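Local atomic coordinates of DNA replication regulator protein HobA (Helicobacter pylori, PDB entry 2UVP), a protein that is required for the initiation of DNA replication and increases the binding of the initiator DnaA to the oriC region. Residues Asp12-Lys15 against Glu16-Asp20; Lys41-Ala44 against Gln45-His49; Leu75-Lys78 against Asp79-Glu82; Gly122-Asn126 against Glu127-Thr131. All coordinates share one frame; numbering follows the deposited sequence. Where two conformers were deposited one is given.

How the interactions relate
The four contacts are all local and follow one another along the chain. Interactions 2 to 4 belong to the alpha/beta body built round a parallel five-stranded sheet, whereas helix 10-28 carries interaction 1 away from it, about 32 Å from the centre of the chain, to a surface packed by another chain; its centre is about 39 to 41 Å from those of the others. Interaction 2, on helix 39-51, packs against the sheet and helix 161-180. Interaction 3 is in the loop between helix 65-75 and strand 88-90, and interaction 4 joins strand 116-121 to helix 127-133; their centres are about 31 Å apart, on opposite sides of the chain's centre. Other chains also touch interactions 2 and 3.

Interaction 1: Asp12-Lys15 against Glu16-Asp20; sequences DWIK and EFIRD. Unlike the reference sequence in segment 16-20: Ile18 (reference Val).
Trp13 and Phe17, one helical turn apart, share both a backbone hydrogen bond and a ring contact. Phe17 N donates to Trp13 O at 2.9 Å. Trp13 O also accepts a hydrogen bond from a water 3.0 Å from it, and this water donates weakly to Glu16 OE2. Further along, Ile18 N is satisfied by Ile14 O and Arg19 N by Lys15 O, whereas the bond from Glu16 N to Asp12 O is weak at 3.4 Å. Arg19 NH1 lies 2.7 Å from Asp20 OD1 in a salt bridge; the arginine is also close to Glu23, a calcium-site residue, and packs on an acidic side chain of another chain. The two aromatic side chains run side by side, both with CG anti to the backbone N (chi1 168° for Trp13 and -176° for Phe17), which turns them the same way off the helix. Phe17 CB sits over a face of the six-membered ring of Trp13 in a CH-pi contact, and Phe17 CD1 meets Trp13 CZ2 at 3.4 Å; the ring planes are oblique, at 37°. The i to i+4 backbone bonds define an alpha-helix, with Trp13 and Phe17 as an i, i+4 pair on one flank; packing of Trp13, Phe17 and Ile18 on another chain of the four-chain assembly is consistent with a part in subunit contact for this N-terminal helix.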
loop_
_atom_site.group_PDB
_atom_site.type_symbol
_atom_site.label_atom_id
_atom_site.label_comp_id
_atom_site.label_asym_id
_atom_site.label_seq_id
_atom_site.Cartn_x
_atom_site.Cartn_y
_atom_site.Cartn_z
ATOM N N ASP A 12 30.025 16.467 22.473
ATOM C CA ASP A 12 31.135 17.070 21.745
ATOM C C ASP A 12 31.054 16.645 20.285
ATOM O O ASP A 12 31.144 17.474 19.358
ATOM C CB ASP A 12 32.463 16.619 22.352
ATOM C CG ASP A 12 32.679 17.168 23.749
ATOM O OD1 ASP A 12 32.264 18.312 23.999
ATOM O OD2 ASP A 12 33.258 16.449 24.597
ATOM N N TRP A 13 30.863 15.340 20.091
ATOM C CA TRP A 13 30.814 14.759 18.761
ATOM C C TRP A 13 29.714 15.416 17.913
ATOM O O TRP A 13 29.943 15.805 16.751
ATOM C CB TRP A 13 30.590 13.236 18.816
ATOM C CG TRP A 13 30.257 12.690 17.440
ATOM C CD1 TRP A 13 31.137 12.373 16.442
ATOM C CD2 TRP A 13 28.947 12.478 16.907
ATOM N NE1 TRP A 13 30.446 11.952 15.318
ATOM C CE2 TRP A 13 29.102 12.023 15.578
ATOM C CE3 TRP A 13 27.656 12.629 17.425
ATOM C CZ2 TRP A 13 28.003 11.712 14.756
ATOM C CZ3 TRP A 13 26.564 12.340 16.606
ATOM C CH2 TRP A 13 26.749 11.890 15.284
ATOM N N ILE A 14 28.531 15.550 18.496
ATOM C CA ILE A 14 27.392 16.011 17.708
ATOM C C ILE A 14 27.553 17.461 17.239
ATOM O O ILE A 14 27.166 17.800 16.123
ATOM C CB ILE A 14 26.047 15.742 18.421
ATOM C CG1 ILE A 14 24.925 15.645 17.373
ATOM C CG2 ILE A 14 25.781 16.768 19.496
ATOM C CD1 ILE A 14 23.642 15.032 17.938
ATOM N N LYS A 15 28.181 18.291 18.072
ATOM C CA LYS A 15 28.444 19.679 17.698
ATOM C C LYS A 15 29.346 19.745 16.455
ATOM O O LYS A 15 29.078 20.517 15.533
ATOM C CB LYS A 15 29.047 20.443 18.894
ATOM C CG LYS A 15 29.269 21.938 18.643
ATOM C CD LYS A 15 30.064 22.570 19.807
ATOM C CE LYS A 15 30.693 23.908 19.400
ATOM N NZ LYS A 15 31.675 24.382 20.444
ATOM N N GLU A 16 30.395 18.919 16.428
ATOM C CA GLU A 16 31.316 18.854 15.284
ATOM C C GLU A 16 30.605 18.312 14.043
ATOM O O GLU A 16 30.768 18.820 12.920
ATOM C CB GLU A 16 32.506 17.934 15.591
ATOM C CG GLU A 16 33.353 18.274 16.834
ATOM C CD GLU A 16 34.319 17.121 17.223
ATOM O OE1 GLU A 16 34.637 16.970 18.425
ATOM O OE2 GLU A 16 34.739 16.342 16.334
ATOM N N PHE A 17 29.830 17.256 14.254
ATOM C CA PHE A 17 29.136 16.615 13.158
ATOM C C PHE A 17 28.200 17.613 12.493
ATOM O O PHE A 17 28.152 17.698 11.278
ATOM C CB PHE A 17 28.341 15.386 13.635
ATOM C CG PHE A 17 27.677 14.641 12.510
ATOM C CD1 PHE A 17 28.325 13.575 11.897
ATOM C CD2 PHE A 17 26.409 15.020 12.043
ATOM C CE1 PHE A 17 27.725 12.886 10.832
ATOM C CE2 PHE A 17 25.806 14.331 10.959
ATOM C CZ PHE A 17 26.458 13.273 10.379
ATOM N N ILE A 18 27.447 18.347 13.298
ATOM C CA ILE A 18 26.490 19.335 12.785
ATOM C C ILE A 18 27.198 20.435 11.994
ATOM O O ILE A 18 26.776 20.827 10.885
ATOM C CB ILE A 18 25.651 19.910 13.947
ATOM C CG1 ILE A 18 24.651 18.830 14.399
ATOM C CG2 ILE A 18 24.858 21.151 13.534
ATOM C CD1 ILE A 18 23.888 18.259 13.250
ATOM N N ARG A 19 28.284 20.938 12.569
ATOM C CA ARG A 19 29.022 21.995 11.884
ATOM C C ARG A 19 29.496 21.509 10.517
ATOM O O ARG A 19 29.274 22.174 9.508
ATOM C CB ARG A 19 30.169 22.507 12.748
ATOM C CG ARG A 19 30.990 23.619 12.054
ATOM C CD ARG A 19 32.165 24.114 12.936
ATOM N NE ARG A 19 32.698 23.099 13.848
ATOM C CZ ARG A 19 33.428 22.036 13.498
ATOM N NH1 ARG A 19 33.727 21.798 12.220
ATOM N NH2 ARG A 19 33.852 21.196 14.442
ATOM N N ASP A 20 30.090 20.319 10.486
ATOM C CA ASP A 20 30.630 19.747 9.272
ATOM C C ASP A 20 29.500 19.450 8.259
ATOM O O ASP A 20 29.662 19.647 7.061
ATOM C CB ASP A 20 31.415 18.464 9.577
ATOM C CG ASP A 20 32.739 18.722 10.300
ATOM O OD1 ASP A 20 33.177 19.889 10.387
ATOM O OD2 ASP A 20 33.346 17.731 10.786
HETATM O O HOH W 1 32.060 14.944 14.791
#

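Interaction 2: Lys41-Ala44 against Gln45-His49; sequences KLIA and QTISH
An alpha-helical turn within helix 39-51 carries this contact, and at its middle one carbonyl accepts two bonds from the same residue. Thr46 N donates to Leu42 O at 3.0 Å, and the hydroxyl Thr46 OG1 donates to Leu42 O at 2.8 Å. The two donors approach from opposite faces of the carbonyl plane. With OG1 anti to its own carbonyl carbon (chi1 -55°), the threonine hydroxyl is carried back along the helix, and its proton is used within the turn. The neighbouring amides follow the regular pattern, Gln45 N to Lys41 O, Ile47 N to Ile43 O and Ser48 N to Ala44 O. On the more polar side, Gln45 and Lys41 point the same way side by side. The amide nitrogen Gln45 NE2 rests alongside the lysine methylenes, 3.4 Å from Lys41 CG, while the lysine bends at chi3 (67°) and its ammonium forms a salt bridge with Asp150. On the apolar side the isoleucine branches cross obliquely, Ile43 CG2 meeting Ile47 CD1 at 3.7 Å. Ile43 and Ile47 face helix 161-180 at Leu171, Ala175 and Val179, and aromatic packing from another chain also reaches Ile43, Ala44 and Ile47. Thr46 touches Phe172 of that helix, Phe140 of strand 139-143 and Met117 of strand 116-121, so the turn packs on the sheet and also against helix 161-180.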
loop_
_atom_site.group_PDB
_atom_site.type_symbol
_atom_site.label_atom_id
_atom_site.label_comp_id
_atom_site.label_asym_id
_atom_site.label_seq_id
_atom_site.Cartn_x
_atom_site.Cartn_y
_atom_site.Cartn_z
ATOM N N LYS A 41 16.664 21.006 -21.032
ATOM C CA LYS A 41 15.934 20.494 -22.197
ATOM C C LYS A 41 14.929 19.404 -21.804
ATOM O O LYS A 41 13.780 19.398 -22.275
ATOM C CB LYS A 41 16.891 19.958 -23.267
ATOM C CG LYS A 41 16.154 19.435 -24.506
ATOM C CD LYS A 41 17.084 18.892 -25.580
ATOM C CE LYS A 41 17.802 17.624 -25.132
ATOM N NZ LYS A 41 18.642 17.063 -26.240
ATOM N N LEU A 42 15.354 18.509 -20.921
ATOM C CA LEU A 42 14.480 17.408 -20.472
ATOM C C LEU A 42 13.283 17.937 -19.698
ATOM O O LEU A 42 12.140 17.448 -19.855
ATOM C CB LEU A 42 15.280 16.416 -19.635
ATOM C CG LEU A 42 16.132 15.352 -20.352
ATOM C CD1 LEU A 42 16.569 15.749 -21.737
ATOM C CD2 LEU A 42 17.330 14.982 -19.516
ATOM N N ILE A 43 13.535 18.931 -18.845
ATOM C CA ILE A 43 12.449 19.585 -18.129
ATOM C C ILE A 43 11.468 20.247 -19.101
ATOM O O ILE A 43 10.244 20.101 -18.966
ATOM C CB ILE A 43 12.972 20.573 -17.071
ATOM C CG1 ILE A 43 13.659 19.794 -15.934
ATOM C CG2 ILE A 43 11.838 21.500 -16.554
ATOM C CD1 ILE A 43 14.345 20.669 -14.905
ATOM N N ALA A 44 12.002 20.953 -20.107
ATOM C CA ALA A 44 11.130 21.631 -21.083
ATOM C C ALA A 44 10.250 20.615 -21.809
ATOM O O ALA A 44 9.042 20.818 -21.950
ATOM C CB ALA A 44 11.958 22.429 -22.081
ATOM N N GLN A 45 10.860 19.522 -22.245
ATOM C CA GLN A 45 10.154 18.491 -23.016
ATOM C C GLN A 45 9.072 17.829 -22.182
ATOM O O GLN A 45 7.971 17.553 -22.663
ATOM C CB GLN A 45 11.133 17.438 -23.518
ATOM C CG GLN A 45 12.118 18.008 -24.531
ATOM C CD GLN A 45 13.108 16.992 -25.060
ATOM O OE1 GLN A 45 13.162 15.852 -24.602
ATOM N NE2 GLN A 45 13.910 17.412 -26.046
ATOM N N THR A 46 9.373 17.624 -20.906
ATOM C CA THR A 46 8.383 17.071 -19.973
ATOM C C THR A 46 7.218 18.037 -19.734
ATOM O O THR A 46 6.056 17.618 -19.699
ATOM C CB THR A 46 9.069 16.661 -18.664
ATOM O OG1 THR A 46 10.142 15.768 -18.962
ATOM C CG2 THR A 46 8.075 15.942 -17.711
ATOM N N ILE A 47 7.515 19.327 -19.572
ATOM C CA ILE A 47 6.481 20.352 -19.451
ATOM C C ILE A 47 5.585 20.383 -20.702
ATOM O O ILE A 47 4.361 20.408 -20.579
ATOM C CB ILE A 47 7.069 21.739 -19.192
ATOM C CG1 ILE A 47 7.681 21.770 -17.782
ATOM C CG2 ILE A 47 5.971 22.801 -19.314
ATOM C CD1 ILE A 47 8.574 22.986 -17.521
ATOM N N SER A 48 6.195 20.356 -21.887
ATOM C CA SER A 48 5.427 20.317 -23.140
ATOM C C SER A 48 4.489 19.114 -23.187
ATOM O O SER A 48 3.344 19.234 -23.632
ATOM C CB SER A 48 6.359 20.293 -24.342
ATOM O OG SER A 48 6.901 21.594 -24.520
ATOM N N HIS A 49 4.998 17.966 -22.740
ATOM C CA HIS A 49 4.200 16.739 -22.681
ATOM C C HIS A 49 2.988 16.943 -21.794
ATOM O O HIS A 49 1.852 16.632 -22.180
ATOM C CB HIS A 49 5.043 15.582 -22.173
ATOM C CG HIS A 49 4.326 14.268 -22.180
ATOM N ND1 HIS A 49 3.823 13.679 -21.039
ATOM C CD2 HIS A 49 4.034 13.432 -23.199
ATOM C CE1 HIS A 49 3.265 12.520 -21.356
ATOM N NE2 HIS A 49 3.354 12.363 -22.664
#

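Interaction 3: Leu75-Lys78 against Asp79-Glu82; sequences LNPK and DLKE
Leu80 lays its CD2 methyl over the start of the loop, where it meets the proline ring and the backbone just beyond it. Leu80 CD2 is 4.0 Å from Pro77 CD and 3.7 Å from Pro77 O, the two side chains roughly perpendicular. Leucine CG stands anti to the carbonyl carbon (chi1 -73°), which sends the branch back toward residues 76 and 77. There it also runs alongside Asn76, whose OD1 lies 4.0 Å from Leu80 CD2; that oxygen accepts from Leu86 N, linking the asparagine to the loop's far end. Over the same face of the proline ring lies Asp79 O, 3.6 Å from Pro77 CG. No direct hydrogen bond joins residues 75-78 to 79-82. A water makes the link instead: it accepts from Leu80 N at 2.8 Å and donates only weakly to Lys78 O. Leu85 adds a further apolar neighbour to Leu80, and an apolar side chain of another chain packs on it as well, although this part of the loop is largely at the surface. Within residues 79-82 the carboxylate of Asp79 leans forward along the chain. Lys81 N donates to Asp79 OD1 at 3.1 Å, meeting the oxygen from above the carboxylate plane, 56° out of it. This bond, to the amide two residues on, makes residues 79-81 an Asx turn in the loop that connects helix 65-75 to strand 88-90.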
loop_
_atom_site.group_PDB
_atom_site.type_symbol
_atom_site.label_atom_id
_atom_site.label_comp_id
_atom_site.label_asym_id
_atom_site.label_seq_id
_atom_site.Cartn_x
_atom_site.Cartn_y
_atom_site.Cartn_z
ATOM N N LEU A 75 3.009 16.710 -6.663
ATOM C CA LEU A 75 2.367 17.080 -7.922
ATOM C C LEU A 75 0.861 17.209 -7.757
ATOM O O LEU A 75 0.256 18.116 -8.336
ATOM C CB LEU A 75 2.716 16.115 -9.053
ATOM C CG LEU A 75 4.151 16.306 -9.585
ATOM C CD1 LEU A 75 4.483 15.288 -10.675
ATOM C CD2 LEU A 75 4.411 17.720 -10.083
ATOM N N ASN A 76 0.273 16.311 -6.968
ATOM C CA ASN A 76 -1.153 16.394 -6.658
ATOM C C ASN A 76 -1.379 16.363 -5.159
ATOM O O ASN A 76 -1.698 15.314 -4.606
ATOM C CB ASN A 76 -1.939 15.274 -7.343
ATOM C CG ASN A 76 -2.083 15.499 -8.840
ATOM O OD1 ASN A 76 -2.498 16.590 -9.288
ATOM N ND2 ASN A 76 -1.731 14.481 -9.622
ATOM N N PRO A 77 -1.188 17.513 -4.498
ATOM C CA PRO A 77 -1.331 17.555 -3.043
ATOM C C PRO A 77 -2.789 17.313 -2.636
ATOM O O PRO A 77 -3.689 17.415 -3.482
ATOM C CB PRO A 77 -0.887 18.977 -2.694
ATOM C CG PRO A 77 -1.165 19.769 -3.925
ATOM C CD PRO A 77 -0.830 18.830 -5.051
ATOM N N LYS A 78 -3.009 16.990 -1.361
ATOM C CA LYS A 78 -4.362 16.689 -0.865
ATOM C C LYS A 78 -5.346 17.818 -1.142
ATOM O O LYS A 78 -6.484 17.575 -1.568
ATOM C CB LYS A 78 -4.354 16.363 0.630
ATOM C CG LYS A 78 -4.362 14.865 0.941
ATOM C CD LYS A 78 -5.310 14.520 2.103
ATOM C CE LYS A 78 -5.193 15.492 3.287
ATOM N NZ LYS A 78 -5.955 15.011 4.492
ATOM N N ASP A 79 -4.894 19.048 -0.915
ATOM C CA ASP A 79 -5.663 20.242 -1.250
ATOM C C ASP A 79 -5.052 20.881 -2.494
ATOM O O ASP A 79 -3.979 21.496 -2.426
ATOM C CB ASP A 79 -5.659 21.218 -0.064
ATOM C CG ASP A 79 -6.537 22.452 -0.287
ATOM O OD1 ASP A 79 -7.269 22.539 -1.306
ATOM O OD2 ASP A 79 -6.487 23.355 0.586
ATOM N N LEU A 80 -5.734 20.729 -3.632
ATOM C CA LEU A 80 -5.262 21.300 -4.898
ATOM C C LEU A 80 -5.312 22.816 -4.931
ATOM O O LEU A 80 -4.582 23.446 -5.700
ATOM C CB LEU A 80 -6.085 20.787 -6.079
ATOM C CG LEU A 80 -5.906 19.353 -6.551
ATOM C CD1 LEU A 80 -6.712 19.145 -7.843
ATOM C CD2 LEU A 80 -4.429 19.033 -6.780
ATOM N N LYS A 81 -6.184 23.391 -4.106
ATOM C CA LYS A 81 -6.522 24.807 -4.186
ATOM C C LYS A 81 -6.894 25.164 -5.627
ATOM O O LYS A 81 -7.896 24.664 -6.127
ATOM C CB LYS A 81 -5.408 25.670 -3.587
ATOM C CG LYS A 81 -5.253 25.422 -2.091
ATOM C CD LYS A 81 -4.076 26.171 -1.515
ATOM C CE LYS A 81 -3.873 25.789 -0.061
ATOM N NZ LYS A 81 -2.823 26.637 0.573
ATOM N N GLU A 82 -6.083 25.989 -6.287
ATOM C CA GLU A 82 -6.362 26.422 -7.658
ATOM C C GLU A 82 -5.629 25.620 -8.743
ATOM O O GLU A 82 -5.850 25.840 -9.941
ATOM C CB GLU A 82 -6.072 27.918 -7.812
ATOM C CG GLU A 82 -7.198 28.816 -7.294
ATOM C CD GLU A 82 -6.944 30.277 -7.579
ATOM O OE1 GLU A 82 -7.509 30.791 -8.565
ATOM O OE2 GLU A 82 -6.167 30.904 -6.831
HETATM O O HOH W 2 -8.213 19.466 -3.717
#

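Interaction 4: Gly122-Asn126 against Glu127-Thr131; sequences GKIEN and EGLKT
Asn126 holds the close side of this contact, its amide oxygen bent over the first turn of the following helix. Leu129 N donates to Asn126 OD1 at 3.2 Å, arriving from above the amide plane, 53° out of it. The asparagine takes the less common torsion that sets CG between the backbone N and the carbonyl carbon (chi1 80°), and this brings OD1 over the amide three residues on. Leu129 CB also comes within 3.3 Å of Asn126 OD1. At the other end of the amide, ND2 donates to Pro98 O, so both ends of the group are engaged and its rotation is fixed. This is an N-cap: Asn126 caps the N-terminal end of helix 127-133, which follows strand 116-121 through a short loop. The backbone completes the start of the helix, Lys130 N donating to Asn126 O at 3.2 Å. Beside it Ile124 CG2 presses on the turn, 3.5 Å from Lys130 N and 4.0 Å from Leu129 CB, closing the apolar part of the packing; Tyr97 also touches Leu129.

The outer side is looser. Glu127 and Thr131 are exposed, and Thr131 OG1 donates to Glu127 O at 2.9 Å, reaching it from the face of the carbonyl plane opposite to that used by Thr131 N. Glu125 also stands away from the helix, where OE1 accepts from Ser62 N and OE2 makes a long salt bridge with Lys123 NZ, while the bent chain of Lys130 leads off from Ile124 and Asn126.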
loop_
_atom_site.group_PDB
_atom_site.type_symbol
_atom_site.label_atom_id
_atom_site.label_comp_id
_atom_site.label_asym_id
_atom_site.label_seq_id
_atom_site.Cartn_x
_atom_site.Cartn_y
_atom_site.Cartn_z
ATOM N N GLY A 122 16.463 6.432 -10.746
ATOM C CA GLY A 122 17.396 5.564 -10.069
ATOM C C GLY A 122 17.792 4.366 -10.911
ATOM O O GLY A 122 17.728 4.409 -12.154
ATOM N N LYS A 123 18.194 3.314 -10.218
ATOM C CA LYS A 123 18.621 2.059 -10.861
ATOM C C LYS A 123 17.472 1.431 -11.621
ATOM O O LYS A 123 16.302 1.541 -11.199
ATOM C CB LYS A 123 19.106 1.073 -9.811
ATOM C CG LYS A 123 20.353 1.518 -9.077
ATOM C CD LYS A 123 20.905 0.414 -8.175
ATOM C CE LYS A 123 19.962 0.098 -7.021
ATOM N NZ LYS A 123 20.610 -0.718 -5.939
ATOM N N ILE A 124 17.818 0.752 -12.714
ATOM C CA ILE A 124 16.850 -0.037 -13.476
ATOM C C ILE A 124 17.045 -1.495 -13.035
ATOM O O ILE A 124 17.997 -2.168 -13.460
ATOM C CB ILE A 124 17.025 0.157 -14.996
ATOM C CG1 ILE A 124 16.851 1.640 -15.354
ATOM C CG2 ILE A 124 16.021 -0.727 -15.755
ATOM C CD1 ILE A 124 17.254 2.047 -16.765
ATOM N N GLU A 125 16.159 -1.960 -12.162
ATOM C CA GLU A 125 16.416 -3.180 -11.397
ATOM C C GLU A 125 15.992 -4.486 -12.078
ATOM O O GLU A 125 16.268 -5.569 -11.561
ATOM C CB GLU A 125 15.908 -3.042 -9.947
ATOM C CG GLU A 125 16.764 -1.998 -9.154
ATOM C CD GLU A 125 16.256 -1.679 -7.761
ATOM O OE1 GLU A 125 15.079 -1.284 -7.626
ATOM O OE2 GLU A 125 17.050 -1.785 -6.796
ATOM N N ASN A 126 15.351 -4.391 -13.238
ATOM C CA ASN A 126 15.143 -5.591 -14.051
ATOM C C ASN A 126 15.095 -5.315 -15.547
ATOM O O ASN A 126 14.896 -4.173 -15.989
ATOM C CB ASN A 126 13.930 -6.411 -13.566
ATOM C CG ASN A 126 12.599 -5.850 -14.044
ATOM O OD1 ASN A 126 12.447 -4.646 -14.231
ATOM N ND2 ASN A 126 11.624 -6.734 -14.240
ATOM N N GLU A 127 15.284 -6.378 -16.332
ATOM C CA GLU A 127 15.400 -6.232 -17.778
ATOM C C GLU A 127 14.104 -5.786 -18.450
ATOM O O GLU A 127 14.129 -5.103 -19.475
ATOM C CB GLU A 127 15.933 -7.533 -18.395
ATOM C CG GLU A 127 17.429 -7.744 -18.151
ATOM C CD GLU A 127 18.280 -6.832 -19.028
ATOM O OE1 GLU A 127 17.828 -6.473 -20.137
ATOM O OE2 GLU A 127 19.399 -6.471 -18.609
ATOM N N GLY A 128 12.969 -6.170 -17.874
ATOM C CA GLY A 128 11.675 -5.761 -18.407
ATOM C C GLY A 128 11.480 -4.252 -18.362
ATOM O O GLY A 128 10.993 -3.651 -19.317
ATOM N N LEU A 129 11.876 -3.638 -17.246
ATOM C CA LEU A 129 11.841 -2.182 -17.141
ATOM C C LEU A 129 12.817 -1.562 -18.140
ATOM O O LEU A 129 12.482 -0.606 -18.826
ATOM C CB LEU A 129 12.162 -1.725 -15.709
ATOM C CG LEU A 129 12.047 -0.206 -15.457
ATOM C CD1 LEU A 129 10.627 0.324 -15.753
ATOM C CD2 LEU A 129 12.483 0.114 -14.038
ATOM N N LYS A 130 14.027 -2.121 -18.228
ATOM C CA LYS A 130 15.013 -1.611 -19.174
ATOM C C LYS A 130 14.435 -1.590 -20.583
ATOM O O LYS A 130 14.516 -0.584 -21.269
ATOM C CB LYS A 130 16.307 -2.428 -19.115
ATOM C CG LYS A 130 17.429 -1.842 -19.953
ATOM C CD LYS A 130 18.737 -1.776 -19.164
ATOM C CE LYS A 130 19.607 -2.995 -19.392
ATOM N NZ LYS A 130 21.062 -2.623 -19.336
ATOM N N THR A 131 13.809 -2.694 -20.981
ATOM C CA THR A 131 13.198 -2.801 -22.302
ATOM C C THR A 131 12.125 -1.733 -22.531
ATOM O O THR A 131 12.023 -1.169 -23.612
ATOM C CB THR A 131 12.626 -4.230 -22.515
ATOM O OG1 THR A 131 13.689 -5.186 -22.380
ATOM C CG2 THR A 131 12.006 -4.376 -23.888
#